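Local structure of putative peptidyl-arginine deiminase family protein (Campylobacter jejuni subsp. jejuni serotype O:2, 6B10) at residues L22-P27 and H322-N327; E77-D82 and S126-E131; R89-I94 and N122-K127; L105-N110 and E184-K189. The protein probably catalyses the hydrolysis of agmatine to N-carbamoylputrescine and ammonia, a step on one route to the polyamine putrescine. All blocks are in the same frame, centred on the assembly; numbering follows the deposited sequence.

Contact 1 of 4, residues L22-P27 and H322-N327; sequences LMLSLP and HCSCQN
Met23 and Gln326 form an antiparallel hydrogen-bonded pair: Met23 N donates to Gln326 O (2.8 Å), and Gln326 N answers with a bond to Met23 O (2.9 Å). Above this pair the Met23 side chain turns at its last torsion (chi3 -58°), which brings CE against the aliphatic part of Gln326, 3.9 Å from its CG. Gln326 sets out with CG anti to its own N (chi1 -178°) but bends at the next bond, carrying its amide away from Met23 and back over its own strand. There OE1 accepts Asn327 N through a lone pair, at 2.9 Å. On the other sheet face, Leu22 and Asn327 run side by side in the same direction, with Leu22 CD1 pressed to 3.3 Å from Asn327 ND2. Arg89 and Gln19 bond to OD1 and ND2 of that asparagine and so fix its amide rotation. Cys325 SG lies 3.8 Å from Leu22 CD1, while Cys325 CB lies 4.0 Å from Leu24 CG. Leu24 CD2 rests on Ser324 O (3.6 Å). Val274 packs on Leu22, Cys325 and Asn327. The pairing sets the antiparallel C-terminal strand at the margin of a mixed sheet beside strand 19-25, near the start of the chain, a pairing of early and late parts of the chain that fits the beta/alpha-propeller (pentein) fold of this family.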
loop_
_atom_site.group_PDB
_atom_site.type_symbol
_atom_site.label_atom_id
_atom_site.label_comp_id
_atom_site.label_asym_id
_atom_site.label_seq_id
_atom_site.Cartn_x
_atom_site.Cartn_y
_atom_site.Cartn_z
ATOM N N LEU A 22 7.281 6.579 -7.045
ATOM C CA LEU A 22 7.078 5.773 -5.847
ATOM C C LEU A 22 7.914 6.405 -4.729
ATOM O O LEU A 22 9.104 6.688 -4.897
ATOM C CB LEU A 22 7.478 4.309 -6.055
ATOM C CG LEU A 22 6.962 3.339 -4.978
ATOM C CD1 LEU A 22 5.457 3.148 -5.076
ATOM C CD2 LEU A 22 7.645 1.984 -5.064
ATOM N N MET A 23 7.281 6.619 -3.588
ATOM C CA MET A 23 7.912 7.323 -2.493
ATOM C C MET A 23 8.136 6.384 -1.317
ATOM O O MET A 23 7.256 5.606 -0.959
ATOM C CB MET A 23 7.039 8.495 -2.083
ATOM C CG MET A 23 6.702 9.413 -3.251
ATOM S SD MET A 23 5.745 10.859 -2.784
ATOM C CE MET A 23 4.303 10.112 -2.035
ATOM N N LEU A 24 9.330 6.456 -0.736
ATOM C CA LEU A 24 9.700 5.635 0.410
ATOM C C LEU A 24 10.418 6.467 1.473
ATOM O O LEU A 24 11.064 7.475 1.170
ATOM C CB LEU A 24 10.611 4.483 -0.030
ATOM C CG LEU A 24 10.104 3.603 -1.182
ATOM C CD1 LEU A 24 10.675 4.057 -2.514
ATOM C CD2 LEU A 24 10.438 2.131 -0.955
ATOM N N SER A 25 10.298 6.031 2.721
ATOM C CA SER A 25 11.011 6.639 3.833
ATOM C C SER A 25 12.085 5.672 4.321
ATOM O O SER A 25 11.777 4.654 4.938
ATOM C CB SER A 25 10.038 6.967 4.958
ATOM O OG SER A 25 10.719 7.529 6.064
ATOM N N LEU A 26 13.345 5.995 4.040
ATOM C CA LEU A 26 14.468 5.124 4.387
ATOM C C LEU A 26 14.553 4.788 5.878
ATOM O O LEU A 26 14.256 5.632 6.728
ATOM C CB LEU A 26 15.793 5.746 3.945
ATOM C CG LEU A 26 16.046 5.818 2.441
ATOM C CD1 LEU A 26 17.370 6.514 2.180
ATOM C CD2 LEU A 26 16.043 4.439 1.794
ATOM N N PRO A 27 14.935 3.537 6.197
ATOM C CA PRO A 27 15.308 3.221 7.571
ATOM C C PRO A 27 16.653 3.854 7.896
ATOM O O PRO A 27 17.531 3.894 7.041
ATOM C CB PRO A 27 15.422 1.689 7.578
ATOM C CG PRO A 27 14.784 1.225 6.314
ATOM C CD PRO A 27 14.962 2.343 5.337
ATOM N N HIS A 322 4.236 -3.123 0.076
ATOM C CA HIS A 322 3.192 -2.096 -0.093
ATOM C C HIS A 322 3.179 -1.108 1.072
ATOM O O HIS A 322 3.004 0.086 0.867
ATOM C CB HIS A 322 1.806 -2.743 -0.241
ATOM C CG HIS A 322 0.743 -1.815 -0.750
ATOM N ND1 HIS A 322 -0.333 -1.426 0.019
ATOM C CD2 HIS A 322 0.578 -1.213 -1.952
ATOM C CE1 HIS A 322 -1.110 -0.620 -0.683
ATOM N NE2 HIS A 322 -0.579 -0.473 -1.884
ATOM N N CYS A 323 3.363 -1.616 2.289
ATOM C CA CYS A 323 3.400 -0.782 3.499
ATOM C C CYS A 323 4.548 0.228 3.498
ATOM O O CYS A 323 4.444 1.292 4.099
ATOM C CB CYS A 323 3.530 -1.659 4.757
ATOM S SG CYS A 323 2.171 -2.816 5.040
ATOM N N SER A 324 5.644 -0.113 2.831
ATOM C CA SER A 324 6.842 0.727 2.822
ATOM C C SER A 324 6.878 1.796 1.723
ATOM O O SER A 324 7.901 2.458 1.553
ATOM C CB SER A 324 8.071 -0.154 2.642
ATOM O OG SER A 324 8.236 -0.459 1.275
ATOM N N CYS A 325 5.802 1.964 0.962
ATOM C CA CYS A 325 5.835 2.917 -0.134
ATOM C C CYS A 325 4.501 3.598 -0.360
ATOM O O CYS A 325 3.469 3.178 0.167
ATOM C CB CYS A 325 6.323 2.237 -1.412
ATOM S SG CYS A 325 5.258 0.920 -2.064
ATOM N N GLN A 326 4.538 4.689 -1.110
ATOM C CA GLN A 326 3.326 5.391 -1.496
ATOM C C GLN A 326 3.449 5.825 -2.953
ATOM O O GLN A 326 4.530 6.179 -3.423
ATOM C CB GLN A 326 3.085 6.587 -0.576
ATOM C CG GLN A 326 1.809 7.373 -0.854
ATOM C CD GLN A 326 0.548 6.527 -0.762
ATOM O OE1 GLN A 326 0.253 5.733 -1.661
ATOM N NE2 GLN A 326 -0.206 6.697 0.319
ATOM N N ASN A 327 2.335 5.779 -3.662
ATOM C CA ASN A 327 2.313 6.120 -5.072
ATOM C C ASN A 327 1.883 7.566 -5.239
ATOM O O ASN A 327 1.003 8.040 -4.527
ATOM C CB ASN A 327 1.350 5.184 -5.823
ATOM C CG ASN A 327 1.566 3.729 -5.463
ATOM O OD1 ASN A 327 1.018 3.232 -4.476
ATOM N ND2 ASN A 327 2.390 3.043 -6.246
#

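Contact 2 of 4, residues E77-D82 and S126-E131; sequences EFFKCD and SKLFKE
Phe79 drives its ring end-on into the flank of helix 120-133. Leu128 CD1 sits over one ring face, displaced toward the rim, 4.1 Å from the centroid and 18° off the ring normal, a CH-pi contact. The leading atom, Phe79 CZ, reaches the helix backbone itself: Leu128 CA lies 3.7 Å away and Lys127 O 3.8 Å away. Glu131 crosses the ring at about a right angle and brings OE1 obliquely to within 3.5 Å of Phe79 CE1. Farther along, Cys81 SG touches Lys127 CG at 3.9 Å, beyond which the lysine chain bends and leads its amine off toward solvent. Phe79 reaches this far because its CG is anti to the backbone N (chi1 176°), swinging the ring out from the strand. Behind this first shell, Phe79 is held by backbone hydrogen bonding to Leu59 of the adjacent strand, and Leu128 is backed by Leu58 and Phe133. Cys81 leans on Ile60 and Val124, and a salt bridge from Glu77 to Lys132 adds a polar link between strand and helix. The axes of segments 77-80 and 126-131 pass 10.0 Å apart at 115°: a helix laid across the sheet's outermost strand, as in the layered alpha/beta pentein fold.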
loop_
_atom_site.group_PDB
_atom_site.type_symbol
_atom_site.label_atom_id
_atom_site.label_comp_id
_atom_site.label_asym_id
_atom_site.label_seq_id
_atom_site.Cartn_x
_atom_site.Cartn_y
_atom_site.Cartn_z
ATOM N N GLU A 77 15.533 10.098 -6.850
ATOM C CA GLU A 77 15.673 11.431 -6.283
ATOM C C GLU A 77 15.657 11.328 -4.776
ATOM O O GLU A 77 15.257 10.303 -4.218
ATOM C CB GLU A 77 14.557 12.354 -6.771
ATOM C CG GLU A 77 14.663 12.665 -8.254
ATOM C CD GLU A 77 13.468 13.412 -8.796
ATOM O OE1 GLU A 77 12.704 13.996 -7.999
ATOM O OE2 GLU A 77 13.304 13.423 -10.032
ATOM N N PHE A 78 16.106 12.394 -4.125
ATOM C CA PHE A 78 16.262 12.420 -2.682
ATOM C C PHE A 78 15.645 13.691 -2.124
ATOM O O PHE A 78 15.605 14.712 -2.802
ATOM C CB PHE A 78 17.745 12.346 -2.315
ATOM C CG PHE A 78 18.510 11.319 -3.100
ATOM C CD1 PHE A 78 18.428 9.972 -2.771
ATOM C CD2 PHE A 78 19.296 11.693 -4.181
ATOM C CE1 PHE A 78 19.124 9.020 -3.496
ATOM C CE2 PHE A 78 19.998 10.745 -4.910
ATOM C CZ PHE A 78 19.911 9.406 -4.567
ATOM N N PHE A 79 15.158 13.614 -0.892
ATOM C CA PHE A 79 14.543 14.753 -0.231
ATOM C C PHE A 79 14.867 14.733 1.259
ATOM O O PHE A 79 14.411 13.848 1.987
ATOM C CB PHE A 79 13.029 14.741 -0.433
ATOM C CG PHE A 79 12.317 15.843 0.297
ATOM C CD1 PHE A 79 12.405 17.156 -0.148
ATOM C CD2 PHE A 79 11.568 15.575 1.434
ATOM C CE1 PHE A 79 11.757 18.179 0.525
ATOM C CE2 PHE A 79 10.914 16.594 2.110
ATOM C CZ PHE A 79 11.009 17.897 1.657
ATOM N N LYS A 80 15.654 15.711 1.703
ATOM C CA LYS A 80 16.047 15.816 3.104
ATOM C C LYS A 80 14.842 16.174 3.966
ATOM O O LYS A 80 14.147 17.156 3.697
ATOM C CB LYS A 80 17.148 16.865 3.282
ATOM N N CYS A 81 14.601 15.364 4.995
ATOM C CA CYS A 81 13.469 15.560 5.901
ATOM C C CYS A 81 13.535 14.554 7.046
ATOM O O CYS A 81 13.738 13.363 6.814
ATOM C CB CYS A 81 12.151 15.395 5.145
ATOM S SG CYS A 81 10.684 15.373 6.189
ATOM N N ASP A 82 13.365 15.031 8.276
ATOM C CA ASP A 82 13.454 14.163 9.450
ATOM C C ASP A 82 12.233 13.269 9.557
ATOM O O ASP A 82 11.137 13.644 9.144
ATOM C CB ASP A 82 13.606 14.981 10.736
ATOM C CG ASP A 82 14.959 15.659 10.845
ATOM O OD1 ASP A 82 15.631 15.834 9.805
ATOM O OD2 ASP A 82 15.348 16.023 11.974
ATOM N N SER A 126 3.764 17.927 4.816
ATOM C CA SER A 126 3.745 19.379 4.613
ATOM C C SER A 126 5.050 19.849 3.992
ATOM O O SER A 126 5.036 20.573 2.994
ATOM C CB SER A 126 3.498 20.120 5.926
ATOM O OG SER A 126 2.178 19.896 6.384
ATOM N N LYS A 127 6.167 19.421 4.580
ATOM C CA LYS A 127 7.493 19.769 4.063
ATOM C C LYS A 127 7.565 19.372 2.599
ATOM O O LYS A 127 7.917 20.175 1.743
ATOM C CB LYS A 127 8.660 19.073 4.796
ATOM C CG LYS A 127 8.435 18.524 6.200
ATOM C CD LYS A 127 8.456 19.585 7.284
ATOM C CE LYS A 127 8.984 18.991 8.583
ATOM N NZ LYS A 127 8.948 19.951 9.716
ATOM N N LEU A 128 7.228 18.113 2.331
ATOM C CA LEU A 128 7.358 17.532 1.002
ATOM C C LEU A 128 6.582 18.325 -0.035
ATOM O O LEU A 128 7.102 18.636 -1.107
ATOM C CB LEU A 128 6.865 16.081 1.019
ATOM C CG LEU A 128 6.936 15.295 -0.294
ATOM C CD1 LEU A 128 8.374 15.136 -0.760
ATOM C CD2 LEU A 128 6.271 13.932 -0.140
ATOM N N PHE A 129 5.337 18.645 0.297
ATOM C CA PHE A 129 4.445 19.324 -0.635
ATOM C C PHE A 129 4.752 20.816 -0.741
ATOM O O PHE A 129 4.642 21.398 -1.822
ATOM C CB PHE A 129 2.976 19.075 -0.257
ATOM C CG PHE A 129 2.400 17.840 -0.893
ATOM C CD1 PHE A 129 2.754 16.580 -0.438
ATOM C CD2 PHE A 129 1.538 17.939 -1.972
ATOM C CE1 PHE A 129 2.241 15.439 -1.038
ATOM C CE2 PHE A 129 1.021 16.806 -2.574
ATOM C CZ PHE A 129 1.377 15.554 -2.108
ATOM N N LYS A 130 5.148 21.423 0.375
ATOM C CA LYS A 130 5.552 22.829 0.379
ATOM C C LYS A 130 6.861 23.040 -0.390
ATOM O O LYS A 130 6.950 23.929 -1.239
ATOM C CB LYS A 130 5.687 23.348 1.817
ATOM C CG LYS A 130 6.068 24.819 1.916
ATOM C CD LYS A 130 5.947 25.339 3.342
ATOM C CE LYS A 130 6.674 26.666 3.528
ATOM N NZ LYS A 130 8.151 26.498 3.669
ATOM N N GLU A 131 7.858 22.202 -0.109
ATOM C CA GLU A 131 9.215 22.405 -0.620
ATOM C C GLU A 131 9.463 21.780 -1.987
ATOM O O GLU A 131 9.910 22.465 -2.905
ATOM C CB GLU A 131 10.239 21.854 0.367
ATOM C CG GLU A 131 10.132 22.435 1.767
ATOM C CD GLU A 131 11.091 21.773 2.731
ATOM O OE1 GLU A 131 12.119 21.243 2.262
ATOM O OE2 GLU A 131 10.818 21.780 3.951
#

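Contact 3 of 4, residues R89-I94 and N122-K127; sequences RDFGAI and NAVNSK. With K (potassium ion), chain E.
Asn125 reaches from helix 120-133 to the main chain at Phe91 and makes a hydrogen bond across the contact: ND2 donates to Phe91 O at 3.0 Å. The bond is bent (141° at the hydrogen), and the donor stands well above the carbonyl plane, not on a lone pair. Metal coordination uses the same oxygen, since Phe91 O binds the potassium ion at 2.8 Å. Water 1 also binds the ion and donates to Asp90 O (3.0 Å), which adds a second, water-mediated tie to this short helix. Asp106 and Phe107 complete the site, so the ion joins the end of helix 88-91 to strand 101-108 within the alpha/beta pentein fold. Ion and amide together probably polarise the carbonyl. Van der Waals contact fills in around these bonds. Phe91 turns its ring in between its own N and carbonyl carbon (chi1 65°), edge toward the helix: CD1 lies 3.9 Å from Asn125 ND2, which is close to the ring plane, and CE1 lies 4.1 Å from Val124 CG1, with the valine crossing at about a right angle. The other end of the amide lies beside the extended chain that follows, where Asn125 OD1 is 3.6 Å from Gly92 CA and 3.9 Å from Ala93 CB. Phe129 borders the same Ala93 methyl.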
loop_
_atom_site.group_PDB
_atom_site.type_symbol
_atom_site.label_atom_id
_atom_site.label_comp_id
_atom_site.label_asym_id
_atom_site.label_seq_id
_atom_site.Cartn_x
_atom_site.Cartn_y
_atom_site.Cartn_z
ATOM N N ARG A 89 3.128 4.295 3.552
ATOM C CA ARG A 89 1.739 3.955 3.216
ATOM C C ARG A 89 0.762 4.332 4.349
ATOM O O ARG A 89 -0.380 4.714 4.086
ATOM C CB ARG A 89 1.634 2.454 2.889
ATOM C CG ARG A 89 0.253 1.943 2.460
ATOM C CD ARG A 89 -0.144 2.306 1.036
ATOM N NE ARG A 89 0.888 1.980 0.051
ATOM C CZ ARG A 89 0.794 2.251 -1.252
ATOM N NH1 ARG A 89 -0.297 2.815 -1.743
ATOM N NH2 ARG A 89 1.793 1.942 -2.068
ATOM N N ASP A 90 1.201 4.216 5.602
ATOM C CA ASP A 90 0.364 4.603 6.746
ATOM C C ASP A 90 0.009 6.087 6.736
ATOM O O ASP A 90 -1.150 6.451 6.940
ATOM C CB ASP A 90 1.060 4.298 8.082
ATOM C CG ASP A 90 1.092 2.819 8.418
ATOM O OD1 ASP A 90 0.137 2.092 8.068
ATOM O OD2 ASP A 90 2.071 2.389 9.064
ATOM N N PHE A 91 1.009 6.939 6.517
ATOM C CA PHE A 91 0.819 8.383 6.687
ATOM C C PHE A 91 0.939 9.232 5.416
ATOM O O PHE A 91 0.510 10.383 5.419
ATOM C CB PHE A 91 1.748 8.932 7.790
ATOM C CG PHE A 91 3.209 8.833 7.469
ATOM C CD1 PHE A 91 3.827 9.791 6.687
ATOM C CD2 PHE A 91 3.974 7.788 7.974
ATOM C CE1 PHE A 91 5.176 9.704 6.393
ATOM C CE2 PHE A 91 5.322 7.693 7.684
ATOM C CZ PHE A 91 5.925 8.653 6.891
ATOM N N GLY A 92 1.491 8.687 4.337
ATOM C CA GLY A 92 1.681 9.451 3.097
ATOM C C GLY A 92 0.412 10.064 2.519
ATOM O O GLY A 92 -0.702 9.645 2.837
ATOM N N ALA A 93 0.586 11.061 1.659
ATOM C CA ALA A 93 -0.542 11.739 1.023
ATOM C C ALA A 93 -1.195 10.846 -0.032
ATOM O O ALA A 93 -0.498 10.140 -0.764
ATOM C CB ALA A 93 -0.079 13.037 0.387
ATOM N N ILE A 94 -2.523 10.898 -0.115
ATOM C CA ILE A 94 -3.287 10.043 -1.034
ATOM C C ILE A 94 -3.927 10.882 -2.141
ATOM O O ILE A 94 -4.677 11.807 -1.857
ATOM C CB ILE A 94 -4.370 9.246 -0.271
ATOM C CG1 ILE A 94 -3.717 8.207 0.640
ATOM C CG2 ILE A 94 -5.317 8.538 -1.231
ATOM C CD1 ILE A 94 -4.635 7.693 1.727
ATOM N N ASN A 122 3.484 13.402 10.487
ATOM C CA ASN A 122 2.442 14.381 10.181
ATOM C C ASN A 122 3.013 15.593 9.451
ATOM O O ASN A 122 2.409 16.102 8.506
ATOM C CB ASN A 122 1.740 14.835 11.459
ATOM C CG ASN A 122 0.488 15.639 11.176
ATOM O OD1 ASN A 122 0.472 16.859 11.339
ATOM N ND2 ASN A 122 -0.565 14.958 10.733
ATOM N N ALA A 123 4.181 16.046 9.896
ATOM C CA ALA A 123 4.871 17.147 9.248
ATOM C C ALA A 123 5.425 16.733 7.884
ATOM O O ALA A 123 5.239 17.454 6.907
ATOM C CB ALA A 123 5.982 17.672 10.140
ATOM N N VAL A 124 6.076 15.567 7.821
ATOM C CA VAL A 124 6.743 15.080 6.594
ATOM C C VAL A 124 6.003 15.474 5.309
ATOM O O VAL A 124 6.615 15.949 4.350
ATOM C CB VAL A 124 6.940 13.535 6.604
ATOM C CG1 VAL A 124 7.342 13.017 5.227
ATOM C CG2 VAL A 124 7.993 13.117 7.623
ATOM N N ASN A 125 4.690 15.266 5.293
ATOM C CA ASN A 125 3.881 15.592 4.121
ATOM C C ASN A 125 3.843 17.086 3.788
ATOM O O ASN A 125 3.862 17.465 2.615
ATOM C CB ASN A 125 2.452 15.080 4.302
ATOM C CG ASN A 125 2.370 13.566 4.281
ATOM O OD1 ASN A 125 2.602 12.933 3.245
ATOM N ND2 ASN A 125 2.038 12.974 5.427
ATOM N N SER A 126 3.764 17.927 4.816
ATOM C CA SER A 126 3.745 19.379 4.613
ATOM C C SER A 126 5.050 19.849 3.992
ATOM O O SER A 126 5.036 20.573 2.994
ATOM C CB SER A 126 3.498 20.120 5.926
ATOM O OG SER A 126 2.178 19.896 6.384
ATOM N N LYS A 127 6.167 19.421 4.580
ATOM C CA LYS A 127 7.493 19.769 4.063
ATOM C C LYS A 127 7.565 19.372 2.599
ATOM O O LYS A 127 7.917 20.175 1.743
ATOM C CB LYS A 127 8.660 19.073 4.796
ATOM C CG LYS A 127 8.435 18.524 6.200
ATOM C CD LYS A 127 8.456 19.585 7.284
ATOM C CE LYS A 127 8.984 18.991 8.583
ATOM N NZ LYS A 127 8.948 19.951 9.716
HETATM K K K E . -1.489 11.654 6.962
HETATM O O HOH W 1 -2.768 8.956 7.263
#

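Contact 4 of 4, residues L105-N110 and E184-K189; sequences LDFTFN and EIFGLK. With K (potassium ion), chain E.
Ile185 is the knob of this contact: its CG2 methyl enters the notch between two side chains of strand 101-108, 4.1 Å from Leu105 CD1 and 3.9 Å from Phe107 CZ. It meets Phe107 at the ring edge, near the ring plane. The same methyl has Phe186 behind it, standing 3.8 Å above the plane of that ring toward its rim, so Ile185 CG2 is wedged among three apolar groups. Phe186 in turn lodges against the far end of the Phe107 ring and Leu105 CD1. Phe107 and Phe186 reach toward each other from the two segments and touch by their far carbons, CZ to CZ at 3.6 Å. Their planes are nearly parallel (23°), yet the offset leaves little face-to-face overlap, with centroids 5.8 Å apart. Leu105 CD1 also lies 4.3 Å from Phe186 CE1. Phe107 points at the helix with CG anti to its carbonyl carbon (chi1 -68°), while Gly187, the first residue off helical angles, has positive phi. Ile96 and Phe151 add to the apolar surroundings of Phe186. Asp106, between Leu105 and Phe107 in sequence, projects to the other side, where its OD1 and Phe107 O (2.5 Å) bind the potassium ion. No hydrogen bond crosses between the segments, so shape and apolar burial govern this join, while the strand's Asp106 carboxylate and Phe107 carbonyl serve the ion on its other side.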
loop_
_atom_site.group_PDB
_atom_site.type_symbol
_atom_site.label_atom_id
_atom_site.label_comp_id
_atom_site.label_asym_id
_atom_site.label_seq_id
_atom_site.Cartn_x
_atom_site.Cartn_y
_atom_site.Cartn_z
ATOM N N LEU A 105 -4.515 14.303 -0.697
ATOM C CA LEU A 105 -5.235 14.431 0.561
ATOM C C LEU A 105 -4.322 14.022 1.707
ATOM O O LEU A 105 -3.586 13.037 1.603
ATOM C CB LEU A 105 -6.490 13.549 0.554
ATOM C CG LEU A 105 -7.405 13.641 -0.671
ATOM C CD1 LEU A 105 -8.603 12.727 -0.487
ATOM C CD2 LEU A 105 -7.865 15.066 -0.932
ATOM N N ASP A 106 -4.370 14.789 2.793
ATOM C CA ASP A 106 -3.595 14.501 3.997
ATOM C C ASP A 106 -4.590 14.209 5.115
ATOM O O ASP A 106 -5.146 15.118 5.727
ATOM C CB ASP A 106 -2.683 15.691 4.345
ATOM C CG ASP A 106 -1.840 15.465 5.603
ATOM O OD1 ASP A 106 -1.697 14.311 6.064
ATOM O OD2 ASP A 106 -1.310 16.461 6.139
ATOM N N PHE A 107 -4.834 12.923 5.345
ATOM C CA PHE A 107 -5.689 12.478 6.440
ATOM C C PHE A 107 -4.925 12.572 7.753
ATOM O O PHE A 107 -3.695 12.562 7.760
ATOM C CB PHE A 107 -6.149 11.045 6.192
ATOM C CG PHE A 107 -7.082 10.915 5.027
ATOM C CD1 PHE A 107 -6.592 10.738 3.738
ATOM C CD2 PHE A 107 -8.456 10.986 5.216
ATOM C CE1 PHE A 107 -7.458 10.629 2.661
ATOM C CE2 PHE A 107 -9.323 10.872 4.146
ATOM C CZ PHE A 107 -8.824 10.691 2.866
ATOM N N THR A 108 -5.639 12.668 8.865
ATOM C CA THR A 108 -4.977 12.753 10.161
ATOM C C THR A 108 -4.559 11.353 10.615
ATOM O O THR A 108 -5.345 10.410 10.555
ATOM C CB THR A 108 -5.862 13.451 11.209
ATOM O OG1 THR A 108 -7.134 12.800 11.287
ATOM C CG2 THR A 108 -6.070 14.913 10.823
ATOM N N PHE A 109 -3.307 11.226 11.044
ATOM C CA PHE A 109 -2.738 9.937 11.417
ATOM C C PHE A 109 -2.247 9.936 12.855
ATOM O O PHE A 109 -1.556 10.864 13.281
ATOM C CB PHE A 109 -1.569 9.594 10.497
ATOM C CG PHE A 109 -0.824 8.361 10.900
ATOM C CD1 PHE A 109 -1.430 7.117 10.812
ATOM C CD2 PHE A 109 0.482 8.440 11.363
ATOM C CE1 PHE A 109 -0.750 5.972 11.184
ATOM C CE2 PHE A 109 1.172 7.298 11.737
ATOM C CZ PHE A 109 0.554 6.061 11.647
ATOM N N ASN A 110 -2.595 8.877 13.585
ATOM C CA ASN A 110 -2.112 8.662 14.948
ATOM C C ASN A 110 -1.460 7.293 15.086
ATOM O O ASN A 110 -0.257 7.193 15.323
ATOM C CB ASN A 110 -3.261 8.779 15.951
ATOM C CG ASN A 110 -4.050 10.065 15.793
ATOM O OD1 ASN A 110 -5.280 10.041 15.733
ATOM N ND2 ASN A 110 -3.352 11.196 15.725
ATOM N N GLU A 184 -18.266 10.053 0.128
ATOM C CA GLU A 184 -18.236 11.456 -0.267
ATOM C C GLU A 184 -16.820 11.933 -0.545
ATOM O O GLU A 184 -16.588 12.664 -1.509
ATOM C CB GLU A 184 -18.890 12.327 0.807
ATOM C CG GLU A 184 -20.394 12.131 0.864
ATOM C CD GLU A 184 -21.027 12.752 2.084
ATOM O OE1 GLU A 184 -20.289 13.264 2.956
ATOM O OE2 GLU A 184 -22.275 12.722 2.162
ATOM N N ILE A 185 -15.883 11.506 0.295
ATOM C CA ILE A 185 -14.478 11.871 0.148
ATOM C C ILE A 185 -13.861 11.304 -1.133
ATOM O O ILE A 185 -13.084 11.977 -1.803
ATOM C CB ILE A 185 -13.653 11.367 1.348
ATOM C CG1 ILE A 185 -14.041 12.128 2.620
ATOM C CG2 ILE A 185 -12.164 11.534 1.082
ATOM C CD1 ILE A 185 -13.609 11.452 3.904
ATOM N N PHE A 186 -14.194 10.058 -1.462
ATOM C CA PHE A 186 -13.565 9.383 -2.595
ATOM C C PHE A 186 -14.481 9.250 -3.823
ATOM O O PHE A 186 -14.116 8.601 -4.802
ATOM C CB PHE A 186 -13.042 8.012 -2.143
ATOM C CG PHE A 186 -11.833 8.091 -1.258
ATOM C CD1 PHE A 186 -10.597 8.447 -1.783
ATOM C CD2 PHE A 186 -11.921 7.801 0.097
ATOM C CE1 PHE A 186 -9.477 8.527 -0.972
ATOM C CE2 PHE A 186 -10.805 7.875 0.913
ATOM C CZ PHE A 186 -9.580 8.240 0.379
ATOM N N GLY A 187 -15.659 9.868 -3.777
ATOM C CA GLY A 187 -16.611 9.793 -4.882
ATOM C C GLY A 187 -17.050 8.378 -5.210
ATOM O O GLY A 187 -17.177 8.003 -6.369
ATOM N N LEU A 188 -17.294 7.589 -4.181
ATOM C CA LEU A 188 -17.552 6.161 -4.361
ATOM C C LEU A 188 -19.035 5.858 -4.536
ATOM O O LEU A 188 -19.879 6.573 -4.014
ATOM C CB LEU A 188 -17.013 5.389 -3.157
ATOM C CG LEU A 188 -15.536 5.613 -2.851
ATOM C CD1 LEU A 188 -15.188 5.074 -1.476
ATOM C CD2 LEU A 188 -14.678 4.959 -3.918
ATOM N N LYS A 189 -19.338 4.794 -5.273
ATOM C CA LYS A 189 -20.692 4.260 -5.323
ATOM C C LYS A 189 -20.866 3.060 -4.387
ATOM O O LYS A 189 -21.986 2.728 -4.031
ATOM C CB LYS A 189 -21.098 3.902 -6.756
ATOM C CG LYS A 189 -20.415 2.682 -7.355
ATOM C CD LYS A 189 -20.600 2.688 -8.866
ATOM C CE LYS A 189 -20.064 1.425 -9.517
ATOM N NZ LYS A 189 -19.876 1.624 -10.982
HETATM K K K E . -1.489 11.654 6.962
HETATM O O HOH W 1 -2.768 8.956 7.263
#

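Overall arrangement
Segments 22-27, 77-82, 89-94 and 105-110 come first along the chain, then 122-131, 184-189 and 322-327; contact 1 therefore encloses the other three, while contact 4 crosses contacts 2 and 3. Contacts 1 and 2 (centres 14 Å apart) reach the same sheet, at strands 19-25 and 326-329 and at strand 76-80. Contacts 2 and 3, 10 Å apart, use overlapping parts of helix 120-133. Contacts 3 and 4, 13 Å apart, share the potassium ion and its water. Arg89 joins contact 3 to contact 1 through Asn327 and His322. Helix 120-133 packs on the sheet of 76-80 and bonds to Phe91, whose carbonyl shares the ion with strand 101-108 of the other sheet, linking the two indirectly.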